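Local coordinates for protein eukaryotic translation initiation factor 2D (Homo sapiens, PDB 5W2F) that delivers tRNA to the P site of the eukaryotic ribosome without GTP, acting in translation initiation, and is represented by its C-terminal SWIB/MDM2 and SUI1 regions, at residues N39-N44 / N53-D58; I115-A118 / K124-T127; Y140-I145 / L166-Q171; W180-E185 / K191-L196. All blocks are in the same frame, centred on the assembly; numbering follows the deposited sequence. Where two conformers were deposited one is given.

Contact 1 (N39-N44 / N53-D58); sequences NYAKKN and NLVRLD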
loop_
_atom_site.group_PDB
_atom_site.type_symbol
_atom_site.label_atom_id
_atom_site.label_comp_id
_atom_site.label_asym_id
_atom_site.label_seq_id
_atom_site.Cartn_x
_atom_site.Cartn_y
_atom_site.Cartn_z
ATOM N N ASN A 39 -5.368 10.759 -22.127
ATOM C CA ASN A 39 -6.138 11.942 -22.503
ATOM C C ASN A 39 -5.301 13.214 -22.491
ATOM O O ASN A 39 -5.463 14.073 -23.373
ATOM C CB ASN A 39 -7.353 12.118 -21.610
ATOM C CG ASN A 39 -8.430 11.096 -21.882
ATOM O OD1 ASN A 39 -8.450 10.459 -22.928
ATOM N ND2 ASN A 39 -9.333 10.929 -20.929
ATOM N N TYR A 40 -4.387 13.324 -21.528
ATOM C CA TYR A 40 -3.505 14.482 -21.465
ATOM C C TYR A 40 -2.671 14.566 -22.752
ATOM O O TYR A 40 -2.567 15.633 -23.388
ATOM C CB TYR A 40 -2.617 14.432 -20.205
ATOM C CG TYR A 40 -1.718 15.633 -20.088
ATOM C CD1 TYR A 40 -0.468 15.678 -20.725
ATOM C CD2 TYR A 40 -2.106 16.729 -19.332
ATOM C CE1 TYR A 40 0.343 16.802 -20.634
ATOM C CE2 TYR A 40 -1.305 17.849 -19.228
ATOM C CZ TYR A 40 -0.088 17.889 -19.885
ATOM O OH TYR A 40 0.672 19.022 -19.774
ATOM N N ALA A 41 -2.091 13.443 -23.158
ATOM C CA ALA A 41 -1.268 13.440 -24.359
ATOM C C ALA A 41 -2.067 13.805 -25.603
ATOM O O ALA A 41 -1.601 14.580 -26.446
ATOM C CB ALA A 41 -0.601 12.089 -24.534
ATOM N N LYS A 42 -3.276 13.268 -25.709
ATOM C CA LYS A 42 -4.112 13.524 -26.876
ATOM C C LYS A 42 -4.585 14.987 -26.898
ATOM O O LYS A 42 -4.482 15.676 -27.939
ATOM C CB LYS A 42 -5.286 12.540 -26.915
ATOM C CG LYS A 42 -4.845 11.117 -27.248
ATOM C CD LYS A 42 -5.901 10.051 -26.993
ATOM C CE LYS A 42 -7.051 10.083 -27.950
ATOM N NZ LYS A 42 -7.984 8.965 -27.607
ATOM N N LYS A 43 -5.066 15.468 -25.749
ATOM C CA LYS A 43 -5.567 16.846 -25.627
ATOM C C LYS A 43 -4.495 17.889 -25.935
ATOM O O LYS A 43 -4.801 18.953 -26.485
ATOM C CB LYS A 43 -6.149 17.089 -24.214
ATOM C CG LYS A 43 -6.698 18.492 -23.970
ATOM C CD LYS A 43 -7.057 18.728 -22.510
ATOM C CE LYS A 43 -7.113 20.218 -22.195
ATOM N NZ LYS A 43 -8.053 20.949 -23.088
ATOM N N ASN A 44 -3.241 17.593 -25.590
ATOM C CA ASN A 44 -2.146 18.552 -25.762
ATOM C C ASN A 44 -1.303 18.313 -27.021
ATOM O O ASN A 44 -0.243 18.913 -27.180
ATOM C CB ASN A 44 -1.295 18.582 -24.488
ATOM C CG ASN A 44 -2.055 19.180 -23.320
ATOM O OD1 ASN A 44 -2.302 20.387 -23.284
ATOM N ND2 ASN A 44 -2.484 18.333 -22.394
ATOM N N ASN A 53 3.432 5.380 -31.828
ATOM C CA ASN A 53 3.785 4.680 -30.584
ATOM C C ASN A 53 4.456 5.599 -29.552
ATOM O O ASN A 53 4.617 5.189 -28.400
ATOM C CB ASN A 53 4.716 3.481 -30.826
ATOM C CG ASN A 53 3.991 2.180 -31.122
ATOM O OD1 ASN A 53 2.763 2.062 -30.958
ATOM N ND2 ASN A 53 4.757 1.167 -31.500
ATOM N N LEU A 54 4.869 6.806 -29.955
ATOM C CA LEU A 54 5.664 7.691 -29.097
ATOM C C LEU A 54 4.915 8.946 -28.726
ATOM O O LEU A 54 4.163 9.490 -29.528
ATOM C CB LEU A 54 6.943 8.093 -29.824
ATOM C CG LEU A 54 7.840 6.937 -30.250
ATOM C CD1 LEU A 54 9.038 7.496 -30.974
ATOM C CD2 LEU A 54 8.299 6.077 -29.083
ATOM N N VAL A 55 5.188 9.420 -27.521
ATOM C CA VAL A 55 4.659 10.670 -27.000
ATOM C C VAL A 55 5.818 11.625 -26.746
ATOM O O VAL A 55 6.805 11.252 -26.105
ATOM C CB VAL A 55 3.863 10.424 -25.699
ATOM C CG1 VAL A 55 3.359 11.749 -25.120
ATOM C CG2 VAL A 55 2.695 9.474 -25.977
ATOM N N ARG A 56 5.694 12.851 -27.264
ATOM C CA ARG A 56 6.667 13.908 -27.031
ATOM C C ARG A 56 6.286 14.593 -25.722
ATOM O O ARG A 56 5.232 15.194 -25.616
ATOM C CB ARG A 56 6.662 14.921 -28.170
ATOM C CG ARG A 56 6.990 14.342 -29.538
ATOM C CD ARG A 56 6.781 15.368 -30.659
ATOM N NE ARG A 56 5.382 15.417 -31.125
ATOM C CZ ARG A 56 4.453 16.331 -30.799
ATOM N NH1 ARG A 56 4.719 17.378 -29.999
ATOM N NH2 ARG A 56 3.220 16.204 -31.322
ATOM N N LEU A 57 7.166 14.546 -24.742
ATOM C CA LEU A 57 6.867 15.110 -23.451
ATOM C C LEU A 57 6.928 16.646 -23.506
ATOM O O LEU A 57 7.875 17.234 -24.013
ATOM C CB LEU A 57 7.792 14.566 -22.374
ATOM C CG LEU A 57 7.514 13.154 -21.816
ATOM C CD1 LEU A 57 7.487 12.034 -22.816
ATOM C CD2 LEU A 57 8.525 12.885 -20.716
ATOM N N ASP A 58 5.893 17.279 -22.968
ATOM C CA ASP A 58 5.832 18.725 -22.841
ATOM C C ASP A 58 6.518 19.131 -21.534
ATOM O O ASP A 58 6.987 18.260 -20.773
ATOM C CB ASP A 58 4.372 19.195 -22.946
ATOM C CG ASP A 58 3.503 18.777 -21.768
ATOM O OD1 ASP A 58 3.882 17.878 -20.998
ATOM O OD2 ASP A 58 2.405 19.352 -21.645
#
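In the SWIB/MDM2 part of the molecule, Y40 and A41 near the end of helix 30-43 meet D58 and V55 of the segment that runs through short strand 54-56 into the next helix. The main link is polar. Y40 OH donates to D58 OD2 over 2.6 Å, and the carboxylate receives it on the syn lone pair, the side of its other oxygen. D58 comes in at the hydroxyl edge of the ring, with the ring and carboxylate planes turned 67° apart. With CG anti to the backbone N (chi1 -178°), the Y40 ring extends beside the carbonyl carbon toward D58.

Both carboxylate oxygens have work to do: D58 is the N-cap of helix 59-65, and its OD1 accepts a hydrogen bond from the backbone N of L61. The helix start and the phenol together would probably favour a negatively charged carboxylate. N44 folds back over one face of the same ring: its ND2 sits 3.3 Å above the plane, over the centre, while donating to Y40 O at 2.9 Å. The backbone N of N44 also bonds Y40 O, from the other face of the carbonyl plane, at 3.0 Å. Alongside, A41 CB touches V55 CG1 at 4.0 Å, a small apolar contact.

W79 packs on both A41 and V55, L82 of helix 79-89 adds to V55, and I60 and L61 of helix 59-65 lie against Y40. Strand 54-56 pairs along one edge with strand 76-78, so the contact sits where three helices and a two-stranded sheet converge.

Contact 2 (I115-A118 / K124-T127); sequences ITLA and KKVT. With FMT (formic acid), chain D.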
loop_
_atom_site.group_PDB
_atom_site.type_symbol
_atom_site.label_atom_id
_atom_site.label_comp_id
_atom_site.label_asym_id
_atom_site.label_seq_id
_atom_site.Cartn_x
_atom_site.Cartn_y
_atom_site.Cartn_z
ATOM N N ILE A 115 3.475 -12.169 11.893
ATOM C CA ILE A 115 3.175 -12.939 13.101
ATOM C C ILE A 115 4.366 -13.824 13.391
ATOM O O ILE A 115 4.722 -14.654 12.554
ATOM C CB ILE A 115 1.942 -13.832 12.938
ATOM C CG1 ILE A 115 0.721 -13.042 12.484
ATOM C CG2 ILE A 115 1.663 -14.599 14.220
ATOM C CD1 ILE A 115 -0.280 -13.898 11.778
ATOM N N THR A 116 4.996 -13.625 14.542
ATOM C CA THR A 116 6.216 -14.305 14.849
ATOM C C THR A 116 6.188 -14.898 16.261
ATOM O O THR A 116 5.741 -14.238 17.197
ATOM C CB THR A 116 7.338 -13.277 14.692
ATOM O OG1 THR A 116 7.227 -12.661 13.384
ATOM C CG2 THR A 116 8.677 -13.914 14.902
ATOM N N LEU A 117 6.712 -16.108 16.386
ATOM C CA LEU A 117 6.939 -16.741 17.678
ATOM C C LEU A 117 8.315 -16.342 18.144
ATOM O O LEU A 117 9.256 -16.313 17.355
ATOM C CB LEU A 117 6.829 -18.261 17.539
ATOM C CG LEU A 117 5.413 -18.715 17.249
ATOM C CD1 LEU A 117 5.398 -20.158 16.755
ATOM C CD2 LEU A 117 4.520 -18.556 18.477
ATOM N N ALA A 118 8.424 -16.039 19.432
ATOM C CA ALA A 118 9.678 -15.608 20.023
ATOM C C ALA A 118 9.789 -16.127 21.434
ATOM O O ALA A 118 8.810 -16.596 22.017
ATOM C CB ALA A 118 9.771 -14.091 20.026
ATOM N N LYS A 124 9.745 -19.517 27.758
ATOM C CA LYS A 124 8.447 -18.822 27.617
ATOM C C LYS A 124 8.281 -18.245 26.216
ATOM O O LYS A 124 8.875 -17.226 25.854
ATOM C CB LYS A 124 8.276 -17.703 28.647
ATOM C CG LYS A 124 8.303 -18.170 30.096
ATOM C CD LYS A 124 7.249 -19.229 30.404
ATOM C CE LYS A 124 7.206 -19.559 31.886
ATOM N NZ LYS A 124 6.410 -20.792 32.126
ATOM N N LYS A 125 7.418 -18.888 25.450
ATOM C CA LYS A 125 7.159 -18.507 24.083
ATOM C C LYS A 125 6.093 -17.435 24.096
ATOM O O LYS A 125 5.199 -17.438 24.943
ATOM C CB LYS A 125 6.685 -19.749 23.340
ATOM C CG LYS A 125 6.641 -19.683 21.845
ATOM C CD LYS A 125 6.465 -21.081 21.237
ATOM C CE LYS A 125 7.774 -21.749 20.842
ATOM N NZ LYS A 125 7.523 -23.075 20.193
ATOM N N VAL A 126 6.232 -16.495 23.177
ATOM C CA VAL A 126 5.244 -15.462 22.931
ATOM C C VAL A 126 4.997 -15.317 21.440
ATOM O O VAL A 126 5.820 -15.719 20.622
ATOM C CB VAL A 126 5.665 -14.096 23.506
ATOM C CG1 VAL A 126 5.760 -14.186 25.022
ATOM C CG2 VAL A 126 6.950 -13.572 22.859
ATOM N N THR A 127 3.842 -14.757 21.119
ATOM C CA THR A 127 3.422 -14.477 19.747
ATOM C C THR A 127 3.392 -12.971 19.567
ATOM O O THR A 127 2.796 -12.258 20.385
ATOM C CB THR A 127 2.042 -15.091 19.476
ATOM O OG1 THR A 127 2.077 -16.486 19.781
ATOM C CG2 THR A 127 1.625 -14.922 18.041
HETATM C C FMT D . 5.035 -24.700 22.024
HETATM O O1 FMT D . 4.513 -24.047 21.152
HETATM O O2 FMT D . 6.342 -24.861 21.943
#
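The strands carrying L117 and T127 run antiparallel, 170° between their directions and 4.7 Å apart at closest axis approach, with A118 and V126 as the hydrogen-bonded pair and L117 and T127 as the non-hydrogen-bonded one. A118 N bonds V126 O at 2.9 Å, and V126 N returns the bond to A118 O at 2.8 Å. On one face L117 and T127 lie side by side, L117 CD2 coming to 3.5 Å from T127 OG1, while the T127 methyl CG2, anti to the backbone N, lies 3.8 Å from I115 CG2. The T127 hydroxyl is engaged by G172 O and Q174 N. On the reverse side, A118 CB touches V126 CG2 at 4.0 Å.

K125 passes its CG by L117 CD2, then bends at chi3 (-95°) and puts NZ 2.8 Å from O2 of a bound formic acid molecule, probably from the crystallisation liquor, which N173 ND2 also binds.

This is the first hairpin of the SUI1 fold, strands 113-121 and 124-130, with I115 and L117 packed on helix 175-185. In eIF1, which shares this fold, the corresponding hairpin carries a basic loop directed to the ribosomal P site.

Contact 3 (Y140-I145 / L166-Q171); sequences YSVAAI and LQVQIQ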
loop_
_atom_site.group_PDB
_atom_site.type_symbol
_atom_site.label_atom_id
_atom_site.label_comp_id
_atom_site.label_asym_id
_atom_site.label_seq_id
_atom_site.Cartn_x
_atom_site.Cartn_y
_atom_site.Cartn_z
ATOM N N TYR A 140 -5.073 -2.326 20.276
ATOM C CA TYR A 140 -5.713 -2.509 21.587
ATOM C C TYR A 140 -6.966 -3.393 21.478
ATOM O O TYR A 140 -7.253 -4.210 22.364
ATOM C CB TYR A 140 -5.972 -1.152 22.281
ATOM C CG TYR A 140 -4.679 -0.557 22.843
ATOM C CD1 TYR A 140 -4.203 -0.970 24.056
ATOM C CD2 TYR A 140 -3.912 0.379 22.132
ATOM C CE1 TYR A 140 -3.016 -0.486 24.574
ATOM C CE2 TYR A 140 -2.707 0.877 22.657
ATOM C CZ TYR A 140 -2.273 0.436 23.885
ATOM O OH TYR A 140 -1.085 0.884 24.464
ATOM N N SER A 141 -7.725 -3.212 20.405
ATOM C CA SER A 141 -8.887 -4.055 20.146
ATOM C C SER A 141 -8.498 -5.503 19.858
ATOM O O SER A 141 -9.039 -6.455 20.433
ATOM C CB SER A 141 -9.679 -3.517 18.977
ATOM O OG SER A 141 -10.744 -4.372 18.683
ATOM N N VAL A 142 -7.523 -5.665 18.982
ATOM C CA VAL A 142 -7.012 -7.002 18.680
ATOM C C VAL A 142 -6.477 -7.690 19.945
ATOM O O VAL A 142 -6.764 -8.872 20.182
ATOM C CB VAL A 142 -5.946 -6.949 17.578
ATOM C CG1 VAL A 142 -5.278 -8.299 17.410
ATOM C CG2 VAL A 142 -6.561 -6.487 16.258
ATOM N N ALA A 143 -5.754 -6.939 20.773
ATOM C CA ALA A 143 -5.245 -7.485 22.031
ATOM C C ALA A 143 -6.344 -7.973 22.960
ATOM O O ALA A 143 -6.212 -9.040 23.563
ATOM C CB ALA A 143 -4.334 -6.498 22.731
ATOM N N ALA A 144 -7.443 -7.231 23.019
ATOM C CA ALA A 144 -8.583 -7.612 23.860
ATOM C C ALA A 144 -9.297 -8.857 23.324
ATOM O O ALA A 144 -9.605 -9.787 24.072
ATOM C CB ALA A 144 -9.556 -6.451 24.047
ATOM N N ILE A 145 -9.525 -8.890 22.023
ATOM C CA ILE A 145 -10.140 -10.043 21.385
ATOM C C ILE A 145 -9.289 -11.307 21.611
ATOM O O ILE A 145 -9.811 -12.369 21.976
ATOM C CB ILE A 145 -10.331 -9.799 19.872
ATOM C CG1 ILE A 145 -11.396 -8.724 19.618
ATOM C CG2 ILE A 145 -10.687 -11.098 19.162
ATOM C CD1 ILE A 145 -11.354 -8.162 18.214
ATOM N N LEU A 166 2.638 0.064 16.614
ATOM C CA LEU A 166 2.439 -0.751 17.795
ATOM C C LEU A 166 2.318 -2.200 17.382
ATOM O O LEU A 166 1.825 -2.514 16.292
ATOM C CB LEU A 166 1.151 -0.350 18.484
ATOM C CG LEU A 166 1.102 1.100 18.982
ATOM C CD1 LEU A 166 -0.302 1.379 19.471
ATOM C CD2 LEU A 166 2.136 1.324 20.053
ATOM N N GLN A 167 2.749 -3.068 18.274
ATOM C CA GLN A 167 2.590 -4.503 18.084
ATOM C C GLN A 167 1.820 -5.098 19.262
ATOM O O GLN A 167 1.787 -4.535 20.369
ATOM C CB GLN A 167 3.947 -5.197 17.948
ATOM C CG GLN A 167 4.845 -5.067 19.163
ATOM C CD GLN A 167 6.188 -5.688 18.905
ATOM O OE1 GLN A 167 6.614 -5.807 17.760
ATOM N NE2 GLN A 167 6.877 -6.027 19.948
ATOM N N VAL A 168 1.170 -6.223 19.005
ATOM C CA VAL A 168 0.505 -6.998 20.024
ATOM C C VAL A 168 1.383 -8.186 20.377
ATOM O O VAL A 168 1.866 -8.884 19.493
ATOM C CB VAL A 168 -0.865 -7.480 19.543
ATOM C CG1 VAL A 168 -1.545 -8.376 20.565
ATOM C CG2 VAL A 168 -1.742 -6.295 19.171
ATOM N N GLN A 169 1.560 -8.419 21.671
ATOM C CA GLN A 169 2.192 -9.626 22.165
ATOM C C GLN A 169 1.174 -10.452 22.910
ATOM O O GLN A 169 0.420 -9.912 23.740
ATOM C CB GLN A 169 3.353 -9.257 23.052
ATOM C CG GLN A 169 4.492 -8.641 22.278
ATOM C CD GLN A 169 5.749 -8.494 23.121
ATOM O OE1 GLN A 169 5.667 -8.261 24.337
ATOM N NE2 GLN A 169 6.920 -8.620 22.486
ATOM N N ILE A 170 1.178 -11.751 22.650
ATOM C CA ILE A 170 0.312 -12.671 23.367
ATOM C C ILE A 170 1.185 -13.766 23.983
ATOM O O ILE A 170 2.039 -14.315 23.309
ATOM C CB ILE A 170 -0.754 -13.333 22.465
ATOM C CG1 ILE A 170 -1.416 -12.313 21.522
ATOM C CG2 ILE A 170 -1.782 -14.062 23.333
ATOM C CD1 ILE A 170 -0.764 -12.269 20.133
ATOM N N GLN A 171 0.973 -14.060 25.268
ATOM C CA GLN A 171 1.713 -15.154 25.889
ATOM C C GLN A 171 1.374 -16.475 25.184
ATOM O O GLN A 171 0.224 -16.728 24.816
ATOM C CB GLN A 171 1.369 -15.237 27.375
ATOM C CG GLN A 171 1.922 -14.094 28.193
ATOM C CD GLN A 171 3.441 -14.000 28.177
ATOM O OE1 GLN A 171 4.003 -12.912 28.002
ATOM N NE2 GLN A 171 4.110 -15.130 28.368
#
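With V142 and A143 packed against V168, the helix that carries them is held by its own backbone bonds, the shorter within 140-145 running from I145 N to S141 O at 2.9 Å. A143 has a further polar tie: its carbonyl O is hydrogen-bonded to T154 OG1, fastening the helix to the start of edge strand 154-158. No hydrogen bond passes between the helix and strand 166-171; what joins them is apolar.

V168 is the hub. It points at the helix and divides its two methyls between neighbours: CG1, placed anti to the backbone N (chi1 176°), lies 4.0 Å from A143 CB, and CG2 looks more loosely to V142 CG1 at 4.4 Å. The small alanine lets the backbones come close, A143 CA and V168 CA being 6.1 Å apart. One turn back along the helix, Y140 sends its ring out past the helix surface, and its CE2 meets L166 CD1 at 4.0 Å, the two side chains slanting across one another. The same ring also rests on V156, at the exposed end of the interface.

Helix and strand run nearly parallel, 10° between their directions and 8.5 Å between their axes at closest. L132 adds to V168, while L181 of helix 175-185 flanks V142. Together with helix 175-185 on the same face of the mixed sheet, this gives the two-layer alpha/beta arrangement of the SUI1 domain.

Contact 4 (W180-E185 / K191-L196); sequences WLLLEE and KHIQGL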
loop_
_atom_site.group_PDB
_atom_site.type_symbol
_atom_site.label_atom_id
_atom_site.label_comp_id
_atom_site.label_asym_id
_atom_site.label_seq_id
_atom_site.Cartn_x
_atom_site.Cartn_y
_atom_site.Cartn_z
ATOM N N TRP A 180 -7.331 -17.439 12.460
ATOM C CA TRP A 180 -8.770 -17.238 12.572
ATOM C C TRP A 180 -9.134 -15.754 12.473
ATOM O O TRP A 180 -9.990 -15.352 11.684
ATOM C CB TRP A 180 -9.283 -17.834 13.883
ATOM C CG TRP A 180 -10.621 -17.310 14.272
ATOM C CD1 TRP A 180 -11.819 -17.654 13.727
ATOM C CD2 TRP A 180 -10.897 -16.268 15.229
ATOM N NE1 TRP A 180 -12.829 -16.921 14.301
ATOM C CE2 TRP A 180 -12.292 -16.071 15.233
ATOM C CE3 TRP A 180 -10.105 -15.518 16.102
ATOM C CZ2 TRP A 180 -12.911 -15.140 16.069
ATOM C CZ3 TRP A 180 -10.723 -14.565 16.919
ATOM C CH2 TRP A 180 -12.112 -14.396 16.897
ATOM N N LEU A 181 -8.500 -14.951 13.303
ATOM C CA LEU A 181 -8.882 -13.554 13.417
ATOM C C LEU A 181 -8.690 -12.827 12.098
ATOM O O LEU A 181 -9.589 -12.115 11.629
ATOM C CB LEU A 181 -8.084 -12.865 14.531
ATOM C CG LEU A 181 -8.456 -11.394 14.807
ATOM C CD1 LEU A 181 -9.922 -11.275 15.204
ATOM C CD2 LEU A 181 -7.573 -10.743 15.864
ATOM N N LEU A 182 -7.521 -12.991 11.495
ATOM C CA LEU A 182 -7.173 -12.224 10.314
ATOM C C LEU A 182 -7.815 -12.759 9.040
ATOM O O LEU A 182 -8.277 -11.970 8.224
ATOM C CB LEU A 182 -5.655 -12.150 10.152
ATOM C CG LEU A 182 -4.918 -11.513 11.313
ATOM C CD1 LEU A 182 -3.409 -11.560 11.086
ATOM C CD2 LEU A 182 -5.361 -10.082 11.616
ATOM N N LEU A 183 -7.818 -14.077 8.852
ATOM C CA LEU A 183 -8.350 -14.661 7.617
ATOM C C LEU A 183 -9.846 -14.858 7.657
ATOM O O LEU A 183 -10.509 -14.683 6.655
ATOM C CB LEU A 183 -7.707 -16.023 7.327
ATOM C CG LEU A 183 -6.185 -16.030 7.174
ATOM C CD1 LEU A 183 -5.703 -17.457 6.961
ATOM C CD2 LEU A 183 -5.755 -15.180 5.998
ATOM N N GLU A 184 -10.381 -15.270 8.800
ATOM C CA GLU A 184 -11.801 -15.601 8.880
ATOM C C GLU A 184 -12.609 -14.393 9.328
ATOM O O GLU A 184 -13.531 -13.968 8.630
ATOM C CB GLU A 184 -12.029 -16.807 9.779
ATOM C CG GLU A 184 -11.408 -18.095 9.281
ATOM C CD GLU A 184 -11.685 -19.271 10.228
ATOM O OE1 GLU A 184 -12.845 -19.438 10.681
ATOM O OE2 GLU A 184 -10.735 -20.027 10.542
ATOM N N GLU A 185 -12.246 -13.798 10.456
ATOM C CA GLU A 185 -13.024 -12.669 10.963
ATOM C C GLU A 185 -12.859 -11.394 10.150
ATOM O O GLU A 185 -13.857 -10.756 9.815
ATOM C CB GLU A 185 -12.679 -12.402 12.408
ATOM C CG GLU A 185 -13.138 -13.505 13.306
ATOM C CD GLU A 185 -14.646 -13.727 13.211
ATOM O OE1 GLU A 185 -15.406 -12.756 13.386
ATOM O OE2 GLU A 185 -15.061 -14.864 12.907
ATOM N N LYS A 191 -2.001 -13.718 1.199
ATOM C CA LYS A 191 -0.721 -13.333 0.610
ATOM C C LYS A 191 -0.077 -12.146 1.326
ATOM O O LYS A 191 1.097 -11.857 1.106
ATOM C CB LYS A 191 -0.868 -13.043 -0.886
ATOM C CG LYS A 191 -1.596 -11.778 -1.249
ATOM C CD LYS A 191 -1.626 -11.582 -2.760
ATOM C CE LYS A 191 -2.586 -10.490 -3.170
ATOM N NZ LYS A 191 -2.737 -10.428 -4.653
ATOM N N HIS A 192 -0.858 -11.447 2.159
ATOM C CA HIS A 192 -0.350 -10.293 2.885
ATOM C C HIS A 192 -0.130 -10.551 4.358
ATOM O O HIS A 192 0.074 -9.611 5.129
ATOM C CB HIS A 192 -1.282 -9.092 2.676
ATOM C CG HIS A 192 -1.233 -8.559 1.284
ATOM N ND1 HIS A 192 -0.042 -8.233 0.673
ATOM C CD2 HIS A 192 -2.206 -8.315 0.377
ATOM C CE1 HIS A 192 -0.286 -7.796 -0.550
ATOM N NE2 HIS A 192 -1.593 -7.842 -0.755
ATOM N N ILE A 193 -0.104 -11.825 4.738
ATOM C CA ILE A 193 0.178 -12.227 6.124
ATOM C C ILE A 193 1.364 -13.175 6.114
ATOM O O ILE A 193 1.378 -14.136 5.337
ATOM C CB ILE A 193 -1.038 -12.888 6.762
ATOM C CG1 ILE A 193 -2.256 -11.955 6.641
ATOM C CG2 ILE A 193 -0.749 -13.280 8.213
ATOM C CD1 ILE A 193 -3.550 -12.625 6.912
ATOM N N GLN A 194 2.342 -12.882 6.962
ATOM C CA GLN A 194 3.536 -13.728 7.132
ATOM C C GLN A 194 3.545 -14.338 8.503
ATOM O O GLN A 194 3.262 -13.665 9.478
ATOM C CB GLN A 194 4.826 -12.902 6.907
ATOM C CG GLN A 194 4.946 -12.496 5.445
ATOM C CD GLN A 194 6.242 -11.776 5.102
ATOM O OE1 GLN A 194 6.767 -11.969 4.006
ATOM N NE2 GLN A 194 6.763 -10.953 6.021
ATOM N N GLY A 195 3.889 -15.606 8.549
ATOM C CA GLY A 195 4.082 -16.348 9.796
ATOM C C GLY A 195 3.030 -17.400 10.100
ATOM O O GLY A 195 3.243 -18.229 11.004
ATOM N N LEU A 196 1.928 -17.418 9.352
ATOM C CA LEU A 196 0.891 -18.406 9.639
ATOM C C LEU A 196 1.375 -19.816 9.392
ATOM O O LEU A 196 0.853 -20.781 9.997
ATOM C CB LEU A 196 -0.382 -18.149 8.841
ATOM C CG LEU A 196 -1.108 -16.866 9.198
ATOM C CD1 LEU A 196 -2.206 -16.599 8.192
ATOM C CD2 LEU A 196 -1.647 -16.936 10.623
#
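The flat groups stand back from the meeting of L182 and L183 with I193 and L196. On the helix, the W180 indole has E185 CG 3.1 Å above one face, offset toward the rim, and it makes a cation-pi contact with R149. On the other segment, the H192 ring has K191 CG over its centre. The contact itself is made by leucine and isoleucine.

I193 points at the helix, and its chain is extended (chi2 165°), which carries CD1 into the angle between two leucines. There CD1 lies 3.9 Å from L182 CB and only 3.5 Å from L183 CD2, closer than usual van der Waals distance, so the packing is tight at this methyl, where the two side chains cross at a slant. The other methyl of L183, CD1, meets L196 CD1 tip to tip at 3.8 Å, so each takes one partner of 191-196.

The helix is widened here into a pi-type turn, in which W180 O accepts from E184 N at 2.9 Å and from E185 N at 3.0 Å. Between I193 and L196 the chain turns at G195, whose positive phi (110°) suits glycine.

I115 of strand 113-121 packs on L182, I193 and L196, and strand 193-194 runs parallel beside it at the sheet edge. L181, next to L182 on the helix, packs on V142, I145 and L146 of helix 139-150.

In the fold
The four contacts follow one another along the chain. Contact 1 lies in the SWIB/MDM2 part, its centre 44 to 54 Å from the others and on the opposite side of the chain's centre. Contacts 2, 3 and 4 cluster in the SUI1 part, with centres 13 to 16 Å apart and mutual touches. One five-stranded mixed sheet joins them: the T127 O to I170 N bond ties contacts 2 and 3, and I115 N to Q194 O ties contacts 2 and 4. Contacts 3 and 4 meet through V142 and L181, between the two helices. The contacts thus fall in two well-separated parts of an elongated chain, consistent with distinct modules serving a factor that works on the ribosome.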